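Local coordinates for protein beta-lactamase (Sphaerobacter thermophilus, PDB 4EWF) that probably hydrolyses beta-lactams to substituted beta-amino acids, as a member of the class A beta-lactamase family, at residues I9-V14 with A262-T267; L105-T109 with A117-L121. All blocks are in the same frame, centred on the assembly; numbering follows the deposited sequence.

Interaction 1: residues I9-V14 with A262-T267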
ATOM      1  N   ILE A   9      21.547  14.236  -5.584  1.00 35.29           N
ATOM      2  CA  ILE A   9      20.739  14.034  -4.378  1.00 25.48           C
ATOM      3  C   ILE A   9      21.550  13.639  -3.144  1.00 28.32           C
ATOM      4  O   ILE A   9      22.348  12.714  -3.187  1.00 29.93           O
ATOM      5  CB  ILE A   9      19.629  12.974  -4.607  1.00 25.92           C
ATOM      6  CG1 ILE A   9      18.698  13.418  -5.738  1.00 32.17           C
ATOM      7  CG2 ILE A   9      18.837  12.752  -3.332  1.00 26.13           C
ATOM      8  CD1 ILE A   9      17.743  12.336  -6.192  1.00 30.38           C
ATOM      9  N   ASP A  10      21.327  14.354  -2.046  1.00 26.45           N
ATOM     10  CA  ASP A  10      21.911  14.017  -0.751  1.00 27.99           C
ATOM     11  C   ASP A  10      20.891  13.182   0.032  1.00 23.96           C
ATOM     12  O   ASP A  10      19.874  13.715   0.478  1.00 23.29           O
ATOM     13  CB  ASP A  10      22.234  15.326   0.001  1.00 29.52           C
ATOM     14  CG  ASP A  10      22.929  15.103   1.351  1.00 31.31           C
ATOM     15  OD1 ASP A  10      22.936  13.970   1.857  1.00 25.32           O
ATOM     16  OD2 ASP A  10      23.453  16.086   1.931  1.00 32.89           O
ATOM     17  N   TRP A  11      21.159  11.881   0.206  1.00 20.76           N
ATOM     18  CA  TRP A  11      20.257  10.991   0.935  1.00 23.92           C
ATOM     19  C   TRP A  11      20.552  10.888   2.434  1.00 22.60           C
ATOM     20  O   TRP A  11      19.893  10.127   3.133  1.00 22.51           O
ATOM     21  CB  TRP A  11      20.278   9.566   0.355  1.00 25.09           C
ATOM     22  CG  TRP A  11      19.756   9.443  -1.042  1.00 24.87           C
ATOM     23  CD1 TRP A  11      20.491   9.264  -2.186  1.00 27.48           C
ATOM     24  CD2 TRP A  11      18.384   9.489  -1.449  1.00 20.67           C
ATOM     25  NE1 TRP A  11      19.654   9.189  -3.273  1.00 29.93           N
ATOM     26  CE2 TRP A  11      18.352   9.315  -2.846  1.00 23.68           C
ATOM     27  CE3 TRP A  11      17.171   9.646  -0.759  1.00 25.01           C
ATOM     28  CZ2 TRP A  11      17.159   9.302  -3.578  1.00 21.50           C
ATOM     29  CZ3 TRP A  11      15.982   9.634  -1.486  1.00 28.65           C
ATOM     30  CH2 TRP A  11      15.990   9.462  -2.884  1.00 28.23           C
ATOM     31  N   SER A  12      21.540  11.629   2.923  1.00 22.47           N
ATOM     32  CA  SER A  12      21.942  11.506   4.326  1.00 26.55           C
ATOM     33  C   SER A  12      20.798  11.743   5.317  1.00 24.98           C
ATOM     34  O   SER A  12      20.764  11.126   6.379  1.00 25.95           O
ATOM     35  CB  SER A  12      23.128  12.432   4.649  1.00 26.10           C
ATOM     36  OG  SER A  12      22.742  13.790   4.588  1.00 26.24           O
ATOM     37  N   GLY A  13      19.862  12.630   4.981  1.00 23.17           N
ATOM     38  CA  GLY A  13      18.728  12.892   5.855  1.00 17.23           C
ATOM     39  C   GLY A  13      17.774  11.711   5.899  1.00 25.09           C
ATOM     40  O   GLY A  13      17.253  11.352   6.952  1.00 22.62           O
ATOM     41  N   VAL A  14      17.547  11.090   4.747  1.00 20.37           N
ATOM     42  CA  VAL A  14      16.741   9.882   4.696  1.00 18.71           C
ATOM     43  C   VAL A  14      17.414   8.750   5.501  1.00 21.35           C
ATOM     44  O   VAL A  14      16.765   8.064   6.295  1.00 20.04           O
ATOM     45  CB  VAL A  14      16.510   9.438   3.235  1.00 19.53           C
ATOM     46  CG1 VAL A  14      15.698   8.134   3.192  1.00 20.37           C
ATOM     47  CG2 VAL A  14      15.828  10.550   2.453  1.00 20.11           C
ATOM     48  N   ALA A 262      11.904  13.537   4.742  1.00 19.87           N
ATOM     49  CA  ALA A 262      13.305  13.691   4.407  1.00 25.32           C
ATOM     50  C   ALA A 262      13.506  13.392   2.924  1.00 24.02           C
ATOM     51  O   ALA A 262      14.338  13.998   2.280  1.00 21.57           O
ATOM     52  CB  ALA A 262      14.165  12.752   5.261  1.00 21.60           C
ATOM     53  N   ALA A 263      12.738  12.442   2.394  1.00 22.09           N
ATOM     54  CA  ALA A 263      12.845  12.094   0.976  1.00 19.52           C
ATOM     55  C   ALA A 263      12.309  13.215   0.078  1.00 20.58           C
ATOM     56  O   ALA A 263      12.889  13.519  -0.975  1.00 21.15           O
ATOM     57  CB  ALA A 263      12.123  10.762   0.691  1.00 18.27           C
ATOM     58  N   LEU A 264      11.223  13.854   0.512  1.00 21.27           N
ATOM     59  CA  LEU A 264      10.658  14.978  -0.230  1.00 22.68           C
ATOM     60  C   LEU A 264      11.655  16.141  -0.296  1.00 27.58           C
ATOM     61  O   LEU A 264      11.831  16.767  -1.348  1.00 20.80           O
ATOM     62  CB  LEU A 264       9.327  15.435   0.389  1.00 21.32           C
ATOM     63  CG  LEU A 264       8.090  14.538   0.177  1.00 26.36           C
ATOM     64  CD1 LEU A 264       6.970  14.920   1.151  1.00 26.32           C
ATOM     65  CD2 LEU A 264       7.568  14.601  -1.265  1.00 25.10           C
ATOM     66  N   GLN A 265      12.302  16.424   0.828  1.00 21.26           N
ATOM     67  CA  GLN A 265      13.353  17.447   0.860  1.00 22.60           C
ATOM     68  C   GLN A 265      14.553  17.056  -0.006  1.00 20.47           C
ATOM     69  O   GLN A 265      15.075  17.872  -0.767  1.00 22.55           O
ATOM     70  CB  GLN A 265      13.800  17.707   2.305  1.00 26.05           C
ATOM     71  CG  GLN A 265      12.713  18.336   3.197  1.00 29.42           C
ATOM     72  CD  GLN A 265      13.075  18.298   4.677  1.00 32.52           C
ATOM     73  OE1 GLN A 265      14.083  17.706   5.068  1.00 39.21           O
ATOM     74  NE2 GLN A 265      12.251  18.923   5.505  1.00 28.86           N
ATOM     75  N   ALA A 266      14.992  15.800   0.100  1.00 24.57           N
ATOM     76  CA  ALA A 266      16.195  15.367  -0.625  1.00 24.73           C
ATOM     77  C   ALA A 266      16.042  15.502  -2.151  1.00 28.48           C
ATOM     78  O   ALA A 266      16.989  15.851  -2.849  1.00 25.77           O
ATOM     79  CB  ALA A 266      16.576  13.920  -0.244  1.00 23.44           C
ATOM     80  N   THR A 267      14.840  15.235  -2.653  0.96 25.77           N
ATOM     81  CA  THR A 267      14.587  15.224  -4.091  0.96 29.03           C
ATOM     82  C   THR A 267      14.120  16.579  -4.609  0.96 33.18           C
ATOM     83  O   THR A 267      13.883  16.739  -5.806  0.96 31.28           O
ATOM     84  CB  THR A 267      13.521  14.159  -4.456  0.96 26.17           C
ATOM     85  OG1 THR A 267      12.305  14.446  -3.757  0.96 29.64           O
ATOM     86  CG2 THR A 267      13.994  12.793  -4.049  0.96 26.15           C
TER
HETATM   87  O   HOH W   1      19.551  16.637  -1.812  1.00 22.22           O
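Ala266 presents its methyl group to the incoming chain, where CB lies 3.4 Å from Asp10 O and 4.0 Å from Ile9 CG2. The Ile9 side chain points at the C-terminal turn of the helix, and with chi1 at -60° CG2 is anti to the backbone N while CG1 runs on toward Thr267. The same CG2 also rests 3.5 Å above one face of the Trp11 indole, displaced toward the rim, so this methyl packs on the ring and on Ala266 CB at once. Although CB of Trp11 leaves its backbone pointing away from the helix, the ring turns back so that CE3 approaches Ala266 CB directly, at 4.3 Å; in the modelled conformer of Thr267, CH2 also meets CG2 of that residue obliquely. Glu38 accepts a hydrogen bond from the indole NE1, and Val14 CG2 lies at the ring edge, in its plane. That methyl does double duty, packing against Ala263 N at 3.6 Å and against the CB atoms of Ala262 and Ala263. No direct hydrogen bond joins the segments; a water bridges them, accepting from Asp10 N and donating to Ala266 O. Asp10 OD1 takes Ser12 N (2.9 Å), a capping bond at the turn leading into helix 12-22, backed by the Ser12 hydroxyl from the same face of the carboxylate. Val14 and Ala263 both reach Ile32 of the sheet beneath. The arrangement pairs the N- and C-terminal helices on one face of the five-stranded antiparallel sheet, as in the alpha/beta domain of class A beta-lactamases.

Interaction 2: residues L105-T109 with A117-L121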
ATOM      1  N   LEU A 105     -16.779  -2.339  -2.914  1.00 24.59           N
ATOM      2  CA  LEU A 105     -15.822  -3.241  -2.265  1.00 22.22           C
ATOM      3  C   LEU A 105     -14.374  -2.789  -2.434  1.00 19.47           C
ATOM      4  O   LEU A 105     -13.577  -2.864  -1.488  1.00 22.89           O
ATOM      5  CB  LEU A 105     -15.994  -4.678  -2.756  1.00 23.63           C
ATOM      6  CG  LEU A 105     -17.339  -5.365  -2.496  1.00 26.41           C
ATOM      7  CD1 LEU A 105     -17.222  -6.840  -2.878  1.00 25.83           C
ATOM      8  CD2 LEU A 105     -17.757  -5.230  -1.050  1.00 22.82           C
ATOM      9  N   VAL A 106     -14.026  -2.348  -3.638  1.00 22.41           N
ATOM     10  CA  VAL A 106     -12.676  -1.845  -3.893  1.00 21.30           C
ATOM     11  C   VAL A 106     -12.432  -0.622  -3.021  1.00 22.82           C
ATOM     12  O   VAL A 106     -11.392  -0.507  -2.371  1.00 20.62           O
ATOM     13  CB  VAL A 106     -12.482  -1.481  -5.393  1.00 24.70           C
ATOM     14  CG1 VAL A 106     -11.116  -0.828  -5.628  1.00 20.87           C
ATOM     15  CG2 VAL A 106     -12.617  -2.736  -6.237  1.00 27.06           C
ATOM     16  N   TYR A 107     -13.413   0.278  -2.984  1.00 22.41           N
ATOM     17  CA  TYR A 107     -13.282   1.498  -2.194  1.00 23.57           C
ATOM     18  C   TYR A 107     -13.068   1.231  -0.699  1.00 21.40           C
ATOM     19  O   TYR A 107     -12.156   1.800  -0.088  1.00 20.34           O
ATOM     20  CB  TYR A 107     -14.477   2.453  -2.392  1.00 28.52           C
ATOM     21  CG  TYR A 107     -14.429   3.555  -1.364  1.00 27.27           C
ATOM     22  CD1 TYR A 107     -13.527   4.609  -1.498  1.00 25.48           C
ATOM     23  CD2 TYR A 107     -15.234   3.515  -0.234  1.00 28.17           C
ATOM     24  CE1 TYR A 107     -13.437   5.595  -0.547  1.00 22.22           C
ATOM     25  CE2 TYR A 107     -15.157   4.501   0.725  1.00 29.63           C
ATOM     26  CZ  TYR A 107     -14.255   5.532   0.566  1.00 27.44           C
ATOM     27  OH  TYR A 107     -14.172   6.517   1.509  1.00 28.12           O
ATOM     28  N   LEU A 108     -13.898   0.371  -0.112  1.00 18.22           N
ATOM     29  CA  LEU A 108     -13.750   0.002   1.297  1.00 18.00           C
ATOM     30  C   LEU A 108     -12.425  -0.711   1.575  1.00 17.56           C
ATOM     31  O   LEU A 108     -11.765  -0.475   2.591  1.00 18.80           O
ATOM     32  CB  LEU A 108     -14.935  -0.859   1.763  1.00 17.37           C
ATOM     33  CG  LEU A 108     -16.285  -0.141   1.723  1.00 23.36           C
ATOM     34  CD1 LEU A 108     -17.399  -1.133   1.981  1.00 21.83           C
ATOM     35  CD2 LEU A 108     -16.330   1.000   2.734  1.00 24.80           C
ATOM     36  N   THR A 109     -12.030  -1.573   0.648  1.00 19.17           N
ATOM     37  CA  THR A 109     -10.753  -2.277   0.743  1.00 16.87           C
ATOM     38  C   THR A 109      -9.550  -1.303   0.853  1.00 22.94           C
ATOM     39  O   THR A 109      -8.682  -1.457   1.716  1.00 24.97           O
ATOM     40  CB  THR A 109     -10.568  -3.241  -0.458  1.00 26.58           C
ATOM     41  OG1 THR A 109     -11.493  -4.335  -0.340  1.00 24.54           O
ATOM     42  CG2 THR A 109      -9.141  -3.808  -0.500  1.00 25.78           C
ATOM     43  N   ALA A 117     -14.516  -6.737   2.902  1.00 20.65           N
ATOM     44  CA  ALA A 117     -14.520  -6.360   1.487  1.00 22.19           C
ATOM     45  C   ALA A 117     -13.354  -7.029   0.760  1.00 21.51           C
ATOM     46  O   ALA A 117     -13.497  -7.503  -0.371  1.00 21.01           O
ATOM     47  CB  ALA A 117     -14.416  -4.858   1.349  1.00 17.95           C
ATOM     48  N   THR A 118     -12.204  -7.063   1.428  1.00 20.76           N
ATOM     49  CA  THR A 118     -11.003  -7.679   0.875  1.00 19.41           C
ATOM     50  C   THR A 118     -11.230  -9.156   0.585  1.00 22.30           C
ATOM     51  O   THR A 118     -10.946  -9.620  -0.524  1.00 19.93           O
ATOM     52  CB  THR A 118      -9.805  -7.525   1.823  1.00 22.41           C
ATOM     53  OG1 THR A 118      -9.518  -6.133   1.996  1.00 22.62           O
ATOM     54  CG2 THR A 118      -8.572  -8.218   1.244  1.00 19.90           C
ATOM     55  N   ASN A 119     -11.726  -9.892   1.582  1.00 17.81           N
ATOM     56  CA  ASN A 119     -11.980 -11.319   1.423  1.00 24.41           C
ATOM     57  C   ASN A 119     -13.059 -11.649   0.386  1.00 23.60           C
ATOM     58  O   ASN A 119     -13.009 -12.698  -0.257  1.00 22.27           O
ATOM     59  CB  ASN A 119     -12.283 -11.987   2.770  1.00 20.75           C
ATOM     60  CG  ASN A 119     -11.078 -11.967   3.709  1.00 23.75           C
ATOM     61  OD1 ASN A 119      -9.970 -11.630   3.296  1.00 21.34           O
ATOM     62  ND2 ASN A 119     -11.292 -12.327   4.975  1.00 19.82           N
ATOM     63  N   LEU A 120     -14.023 -10.750   0.227  1.00 21.32           N
ATOM     64  CA  LEU A 120     -15.023 -10.874  -0.828  1.00 21.91           C
ATOM     65  C   LEU A 120     -14.392 -10.739  -2.231  1.00 23.73           C
ATOM     66  O   LEU A 120     -14.727 -11.500  -3.144  1.00 23.59           O
ATOM     67  CB  LEU A 120     -16.140  -9.845  -0.626  1.00 26.87           C
ATOM     68  CG  LEU A 120     -17.135 -10.142   0.510  1.00 29.97           C
ATOM     69  CD1 LEU A 120     -18.049  -8.931   0.750  1.00 25.17           C
ATOM     70  CD2 LEU A 120     -17.976 -11.393   0.200  1.00 29.17           C
ATOM     71  N   LEU A 121     -13.488  -9.771  -2.395  1.00 18.62           N
ATOM     72  CA  LEU A 121     -12.753  -9.595  -3.651  1.00 22.40           C
ATOM     73  C   LEU A 121     -11.822 -10.784  -3.937  1.00 23.07           C
ATOM     74  O   LEU A 121     -11.658 -11.198  -5.081  1.00 26.44           O
ATOM     75  CB  LEU A 121     -11.939  -8.298  -3.612  1.00 19.45           C
ATOM     76  CG  LEU A 121     -12.745  -6.998  -3.520  1.00 23.25           C
ATOM     77  CD1 LEU A 121     -11.809  -5.796  -3.398  1.00 25.63           C
ATOM     78  CD2 LEU A 121     -13.640  -6.849  -4.730  1.00 23.68           C
TER
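Leu105 and Leu121 slide past each other in opposite directions, with Leu105 CB 3.8 Å from Leu121 CD2. The Leu105 and Leu120 side chains instead cross at about a right angle, Leu105 CD1 lying against Leu120 CB. Beside them is a dense cluster round Thr109, whose chi1 of -70° sets OG1 beside its own backbone N and lets it bond back to Leu105 O at 2.8 Å. Thr109 N reaches that carbonyl from the opposite face, so two bonds hold it. The hydroxyl also meets Leu121 CD1 tip to tip, and Ala117 CB fits 3.4 Å from the same OG1. The Thr109 and Thr118 side chains cross at about a right angle, with CG2 of Thr109 3.4 Å from OG1 of Thr118, which is itself bonded to Asp114 O. Packing is looser toward the partly exposed Leu108, where only CB approaches Ala117 CB, at 4.1 Å. The axes of the two short segments approach to 8.8 Å, their directions 131° apart, well short of antiparallel. Thr109 and Thr118 also touch Lys55, the lysine of a probable SxxK motif. This is buried packing of two consecutive helices joined by a short loop, in the all-alpha domain of class A beta-lactamases, next to the probable active site.

From the N terminus, the chain enters interaction 1 at once through residues 9-14, then builds the first strands of the five-stranded sheet before passing into the helical region. There interaction 2 closes a short loop, with only seven residues between 105-109 and 117-121. The chain returns to complete the sheet with strands 212-220, 223-232 and 235-244, and helix 249-266 finally brings 262-267 back to the start, closing a loop of 247 residues. Interaction 2 is therefore nested inside interaction 1. Their centres lie 35 Å apart on opposite sides of the chain's centre: one joins the terminal helices beside the sheet, the other two consecutive helices of the helical region.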